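ORF48 (Lactococcus phage TP901-1, PDB 3U6X) is a baseplate upper protein of the phage, probably linking the receptor-binding proteins to the rest of the host-attachment organelle. Local coordinates at residues Phe2-His8 / Gln55-Met61; Gln13-Lys17 / Met92-Lys96. One frame throughout, in Å; residues are numbered along the deposited sequence.

Contact 1 of 2, residues Phe2-His8 / Gln55-Met61; sequences FKFVLEH and QKVYVEM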
loop_
_atom_site.group_PDB
_atom_site.type_symbol
_atom_site.label_atom_id
_atom_site.label_comp_id
_atom_site.label_asym_id
_atom_site.label_seq_id
_atom_site.Cartn_x
_atom_site.Cartn_y
_atom_site.Cartn_z
ATOM N N PHE V 2 28.466 -43.596 -37.607
ATOM C CA PHE V 2 28.678 -44.481 -36.456
ATOM C C PHE V 2 29.274 -43.573 -35.373
ATOM O O PHE V 2 28.756 -43.533 -34.261
ATOM C CB PHE V 2 29.702 -45.572 -36.833
ATOM C CG PHE V 2 30.101 -46.605 -35.809
ATOM C CD1 PHE V 2 29.171 -47.505 -35.313
ATOM C CD2 PHE V 2 31.436 -46.817 -35.501
ATOM C CE1 PHE V 2 29.550 -48.513 -34.415
ATOM C CE2 PHE V 2 31.819 -47.858 -34.645
ATOM C CZ PHE V 2 30.871 -48.684 -34.092
ATOM N N LYS V 3 30.322 -42.792 -35.730
ATOM C CA LYS V 3 30.963 -41.823 -34.846
ATOM C C LYS V 3 30.816 -40.430 -35.463
ATOM O O LYS V 3 31.300 -40.189 -36.567
ATOM C CB LYS V 3 32.434 -42.189 -34.599
ATOM C CG LYS V 3 32.997 -41.684 -33.271
ATOM C CD LYS V 3 34.131 -42.592 -32.798
ATOM C CE LYS V 3 34.700 -42.201 -31.457
ATOM N NZ LYS V 3 35.811 -43.109 -31.071
ATOM N N PHE V 4 30.062 -39.548 -34.778
ATOM C CA PHE V 4 29.753 -38.181 -35.208
ATOM C C PHE V 4 30.210 -37.176 -34.152
ATOM O O PHE V 4 30.143 -37.461 -32.955
ATOM C CB PHE V 4 28.240 -38.038 -35.421
ATOM C CG PHE V 4 27.831 -36.955 -36.384
ATOM C CD1 PHE V 4 27.770 -37.204 -37.753
ATOM C CD2 PHE V 4 27.462 -35.698 -35.925
ATOM C CE1 PHE V 4 27.380 -36.200 -38.651
ATOM C CE2 PHE V 4 27.073 -34.692 -36.825
ATOM C CZ PHE V 4 27.042 -34.951 -38.180
ATOM N N VAL V 5 30.651 -35.991 -34.591
ATOM C CA VAL V 5 31.164 -34.950 -33.696
ATOM C C VAL V 5 30.253 -33.733 -33.699
ATOM O O VAL V 5 29.959 -33.175 -34.760
ATOM C CB VAL V 5 32.638 -34.530 -34.008
ATOM C CG1 VAL V 5 33.130 -33.494 -33.011
ATOM C CG2 VAL V 5 33.599 -35.712 -34.028
ATOM N N LEU V 6 29.836 -33.303 -32.504
ATOM C CA LEU V 6 29.032 -32.105 -32.348
ATOM C C LEU V 6 29.817 -31.080 -31.566
ATOM O O LEU V 6 30.130 -31.290 -30.387
ATOM C CB LEU V 6 27.699 -32.380 -31.655
ATOM C CG LEU V 6 26.768 -33.420 -32.264
ATOM C CD1 LEU V 6 25.631 -33.725 -31.298
ATOM C CD2 LEU V 6 26.206 -32.954 -33.607
ATOM N N GLU V 7 30.182 -29.985 -32.246
ATOM C CA GLU V 7 30.892 -28.871 -31.628
ATOM C C GLU V 7 29.831 -28.016 -30.965
ATOM O O GLU V 7 28.741 -27.865 -31.518
ATOM C CB GLU V 7 31.718 -28.088 -32.665
ATOM C CG GLU V 7 33.012 -28.791 -33.065
ATOM C CD GLU V 7 33.984 -28.056 -33.979
ATOM O OE1 GLU V 7 34.938 -28.709 -34.461
ATOM O OE2 GLU V 7 33.805 -26.836 -34.209
ATOM N N HIS V 8 30.087 -27.531 -29.748
ATOM C CA HIS V 8 29.080 -26.742 -29.019
ATOM C C HIS V 8 29.599 -25.523 -28.239
ATOM O O HIS V 8 30.798 -25.296 -28.181
ATOM C CB HIS V 8 28.243 -27.654 -28.120
ATOM C CG HIS V 8 29.028 -28.358 -27.066
ATOM N ND1 HIS V 8 29.259 -27.778 -25.838
ATOM C CD2 HIS V 8 29.627 -29.564 -27.095
ATOM C CE1 HIS V 8 30.003 -28.638 -25.159
ATOM N NE2 HIS V 8 30.241 -29.729 -25.867
ATOM N N GLN V 55 34.077 -28.272 -25.611
ATOM C CA GLN V 55 33.151 -27.869 -26.689
ATOM C C GLN V 55 33.001 -28.863 -27.843
ATOM O O GLN V 55 32.714 -28.461 -28.973
ATOM C CB GLN V 55 33.478 -26.458 -27.198
ATOM C CG GLN V 55 33.437 -25.406 -26.093
ATOM C CD GLN V 55 33.704 -24.001 -26.572
ATOM O OE1 GLN V 55 34.177 -23.759 -27.689
ATOM N NE2 GLN V 55 33.401 -23.042 -25.718
ATOM N N LYS V 56 33.167 -30.166 -27.539
ATOM C CA LYS V 56 33.083 -31.258 -28.511
ATOM C C LYS V 56 32.465 -32.484 -27.858
ATOM O O LYS V 56 32.945 -32.930 -26.813
ATOM C CB LYS V 56 34.495 -31.616 -29.018
ATOM C CG LYS V 56 34.753 -31.290 -30.484
ATOM C CD LYS V 56 36.252 -31.389 -30.860
ATOM C CE LYS V 56 37.005 -30.089 -30.640
ATOM N NZ LYS V 56 36.759 -29.108 -31.736
ATOM N N VAL V 57 31.400 -33.027 -28.475
ATOM C CA VAL V 57 30.750 -34.256 -28.038
ATOM C C VAL V 57 31.040 -35.290 -29.121
ATOM O O VAL V 57 30.776 -35.043 -30.299
ATOM C CB VAL V 57 29.209 -34.120 -27.834
ATOM C CG1 VAL V 57 28.647 -35.346 -27.132
ATOM C CG2 VAL V 57 28.859 -32.879 -27.052
ATOM N N TYR V 58 31.543 -36.453 -28.720
ATOM C CA TYR V 58 31.737 -37.571 -29.631
ATOM C C TYR V 58 30.557 -38.524 -29.421
ATOM O O TYR V 58 30.379 -39.031 -28.320
ATOM C CB TYR V 58 33.087 -38.243 -29.394
ATOM C CG TYR V 58 34.241 -37.269 -29.459
ATOM C CD1 TYR V 58 34.754 -36.842 -30.683
ATOM C CD2 TYR V 58 34.842 -36.792 -28.296
ATOM C CE1 TYR V 58 35.805 -35.925 -30.745
ATOM C CE2 TYR V 58 35.902 -35.888 -28.346
ATOM C CZ TYR V 58 36.380 -35.457 -29.572
ATOM O OH TYR V 58 37.421 -34.566 -29.609
ATOM N N VAL V 59 29.690 -38.647 -30.434
ATOM C CA VAL V 59 28.468 -39.447 -30.415
ATOM C C VAL V 59 28.686 -40.734 -31.187
ATOM O O VAL V 59 28.818 -40.713 -32.411
ATOM C CB VAL V 59 27.265 -38.644 -30.974
ATOM C CG1 VAL V 59 25.967 -39.413 -30.801
ATOM C CG2 VAL V 59 27.158 -37.265 -30.311
ATOM N N GLU V 60 28.742 -41.849 -30.462
ATOM C CA GLU V 60 28.897 -43.188 -31.024
ATOM C C GLU V 60 27.526 -43.887 -31.069
ATOM O O GLU V 60 26.880 -44.008 -30.044
ATOM C CB GLU V 60 29.888 -44.000 -30.200
ATOM C CG GLU V 60 31.238 -44.147 -30.862
ATOM C CD GLU V 60 31.699 -45.582 -30.989
ATOM O OE1 GLU V 60 31.709 -46.094 -32.131
ATOM O OE2 GLU V 60 32.036 -46.200 -29.951
ATOM N N MET V 61 27.094 -44.320 -32.250
ATOM C CA MET V 61 25.804 -44.950 -32.543
ATOM C C MET V 61 26.052 -46.298 -33.248
ATOM O O MET V 61 27.097 -46.444 -33.862
ATOM C CB MET V 61 25.049 -44.045 -33.547
ATOM C CG MET V 61 24.660 -42.718 -32.993
ATOM S SD MET V 61 24.212 -41.589 -34.311
ATOM C CE MET V 61 25.701 -40.661 -34.377
#

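Contact 2 of 2, residues Gln13-Lys17 / Met92-Lys96; sequences QPEVK and MSDAK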
loop_
_atom_site.group_PDB
_atom_site.type_symbol
_atom_site.label_atom_id
_atom_site.label_comp_id
_atom_site.label_asym_id
_atom_site.label_seq_id
_atom_site.Cartn_x
_atom_site.Cartn_y
_atom_site.Cartn_z
ATOM N N GLN V 13 29.438 -30.772 -20.278
ATOM C CA GLN V 13 29.166 -31.999 -21.018
ATOM C C GLN V 13 27.676 -32.115 -21.308
ATOM O O GLN V 13 26.980 -32.868 -20.620
ATOM C CB GLN V 13 29.712 -33.248 -20.276
ATOM C CG GLN V 13 31.225 -33.270 -20.087
ATOM C CD GLN V 13 31.660 -32.418 -18.942
ATOM O OE1 GLN V 13 31.072 -32.444 -17.858
ATOM N NE2 GLN V 13 32.667 -31.608 -19.181
ATOM N N PRO V 14 27.162 -31.381 -22.322
ATOM C CA PRO V 14 25.722 -31.431 -22.610
ATOM C C PRO V 14 25.203 -32.783 -23.054
ATOM O O PRO V 14 25.879 -33.477 -23.803
ATOM C CB PRO V 14 25.545 -30.374 -23.701
ATOM C CG PRO V 14 26.845 -30.221 -24.296
ATOM C CD PRO V 14 27.833 -30.419 -23.211
ATOM N N GLU V 15 24.026 -33.176 -22.549
ATOM C CA GLU V 15 23.381 -34.431 -22.915
ATOM C C GLU V 15 22.915 -34.341 -24.371
ATOM O O GLU V 15 22.423 -33.297 -24.813
ATOM C CB GLU V 15 22.184 -34.708 -22.006
ATOM C CG GLU V 15 22.281 -36.003 -21.220
ATOM C CD GLU V 15 22.477 -37.275 -22.028
ATOM O OE1 GLU V 15 23.632 -37.760 -22.072
ATOM O OE2 GLU V 15 21.485 -37.800 -22.590
ATOM N N VAL V 16 23.132 -35.424 -25.122
ATOM C CA VAL V 16 22.748 -35.508 -26.526
ATOM C C VAL V 16 21.826 -36.714 -26.664
ATOM O O VAL V 16 22.103 -37.794 -26.126
ATOM C CB VAL V 16 23.980 -35.591 -27.485
ATOM C CG1 VAL V 16 23.553 -35.722 -28.947
ATOM C CG2 VAL V 16 24.891 -34.382 -27.319
ATOM N N LYS V 17 20.697 -36.496 -27.357
ATOM C CA LYS V 17 19.715 -37.526 -27.645
ATOM C C LYS V 17 19.506 -37.579 -29.153
ATOM O O LYS V 17 19.309 -36.537 -29.807
ATOM C CB LYS V 17 18.419 -37.276 -26.878
ATOM C CG LYS V 17 18.452 -37.805 -25.459
ATOM C CD LYS V 17 17.401 -37.091 -24.608
ATOM C CE LYS V 17 17.325 -37.639 -23.205
ATOM N NZ LYS V 17 16.408 -36.826 -22.367
ATOM N N MET V 92 20.515 -31.479 -28.519
ATOM C CA MET V 92 21.383 -31.172 -27.394
ATOM C C MET V 92 20.589 -30.474 -26.286
ATOM O O MET V 92 19.738 -29.620 -26.542
ATOM C CB MET V 92 22.550 -30.299 -27.854
ATOM C CG MET V 92 23.568 -30.025 -26.767
ATOM S SD MET V 92 25.248 -30.072 -27.389
ATOM C CE MET V 92 25.257 -28.644 -28.216
ATOM N N SER V 93 20.874 -30.848 -25.053
ATOM C CA SER V 93 20.256 -30.245 -23.887
ATOM C C SER V 93 21.268 -29.302 -23.241
ATOM O O SER V 93 22.401 -29.718 -22.955
ATOM C CB SER V 93 19.843 -31.322 -22.886
ATOM O OG SER V 93 18.836 -32.174 -23.410
ATOM N N ASP V 94 20.845 -28.026 -22.992
ATOM C CA ASP V 94 21.622 -26.986 -22.303
ATOM C C ASP V 94 22.837 -26.432 -23.025
ATOM O O ASP V 94 23.810 -26.044 -22.353
ATOM C CB ASP V 94 21.994 -27.415 -20.865
ATOM C CG ASP V 94 20.956 -28.269 -20.150
ATOM O OD1 ASP V 94 19.732 -28.007 -20.327
ATOM O OD2 ASP V 94 21.356 -29.222 -19.454
ATOM N N ALA V 95 22.783 -26.352 -24.375
ATOM C CA ALA V 95 23.842 -25.791 -25.234
ATOM C C ALA V 95 23.382 -25.781 -26.651
ATOM O O ALA V 95 22.377 -26.419 -26.958
ATOM C CB ALA V 95 25.126 -26.588 -25.112
ATOM N N LYS V 96 24.092 -25.040 -27.512
ATOM C CA LYS V 96 23.794 -24.952 -28.940
ATOM C C LYS V 96 24.871 -25.674 -29.731
ATOM O O LYS V 96 26.049 -25.561 -29.383
ATOM C CB LYS V 96 23.773 -23.478 -29.385
ATOM C CG LYS V 96 22.540 -22.697 -28.967
ATOM C CD LYS V 96 22.419 -21.469 -29.831
ATOM C CE LYS V 96 20.994 -21.032 -29.978
ATOM N NZ LYS V 96 20.777 -19.719 -29.328
HETATM O O HOH W 1 23.326 -31.214 -20.052
#

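Contact 1 of 2, residues Phe2-His8 / Gln55-Met61
Phe2 hands its carbonyl oxygen to Met61 N at 2.7 Å, the first rung of an antiparallel strand pair in the immunoglobulin-like domain. The Phe2 ring stands beside Glu60, with OE1 over one face and the carboxylate plane nearly perpendicular to the ring. Next along, the Lys3 chain lies extended over Glu60 CG, while its NZ stays about 5.0 Å from Glu60 OE2, too far for a salt bridge. Phe4 and Val59 form a hydrogen-bonded pair, exchanging two N-H...O bonds; Phe4 CB rests on Met61 CE, whereas its ring leads away to stack on Phe90. Val5 shares its face of the sheet with Tyr58 and sets CG2 3.7 Å from Tyr58 CD1. Leu6 pairs with Val57 by two more backbone bonds and, with CG beside its own backbone N (chi1 -56°), brings CD1 4.0 Å from Val59 CG2. Glu7 runs alongside Lys56, whose chain bends at its last two torsions; Lys56 NZ and Glu7 OE1 make a salt bridge at 3.3 Å, weak as a hydrogen bond, and Glu7 OE1 also bonds to Tyr101 OH. His8 closes the pairing: its N bonds to Gln55 O, and Gln55 CA sits over the imidazole face, 3.7 Å from the ring centroid.

Contact 2 of 2, residues Gln13-Lys17 / Met92-Lys96
The antiparallel pairing of strands 16-22 and 86-92 ends here, at one end of the immunoglobulin-like domain, where the second strand gives way to its following loop. Val16 and Met92 form a non-hydrogen-bonded pair, and one backbone bond fastens the neighbouring position: Ser93 N donates to Glu15 O at 2.9 Å, with the donor nearly in line with the C=O. Met92 CA also brings its hydrogen toward that same oxygen. The rest is mostly apolar. Met92 CG is anti to the backbone N (chi1 -175°), and further bends in the chain lay the sulfur obliquely across the proline, SD 3.5 Å from Pro14 CG; Val16 CG2 touches the sulfur more loosely at 4.3 Å. On the loop side Ala95 CB meets the proline ring, 4.1 Å from Pro14 CB, while Ser93 O comes within 3.3 Å of Pro14 CB. Pro14 is thus packed against Met92 at the strand end and Ser93 and Ala95 beyond it, and its own carbonyl oxygen is taken by Tyr52 OH. A water completes the join on the polar side, accepting from Glu15 N at 3.3 Å and donating to Asp94 OD2 at 2.9 Å.

Overall arrangement
Contact 1 is continuous sheet, two neighbouring strands zipped by regular backbone bonds, with buried apolar residues on one face and mainly partly exposed, charged or aromatic ones on the other. Contact 2 is smaller and lies where strands give way to loops, held by one direct backbone bond, a bridging water and packing round a proline. Both belong to one antiparallel sheet and both are partly buried, Pro14, Val16 and Met92 being the inner part of contact 2. Their centres are about 11 Å apart. They meet at His8, whose CB lies against Met92 and whose CE1 packs on Pro14 CD, while Leu6 CD1 reaches Val16 CG1 at 3.7 Å. The buried face of strand 3-8 therefore continues into the apolar part of contact 2.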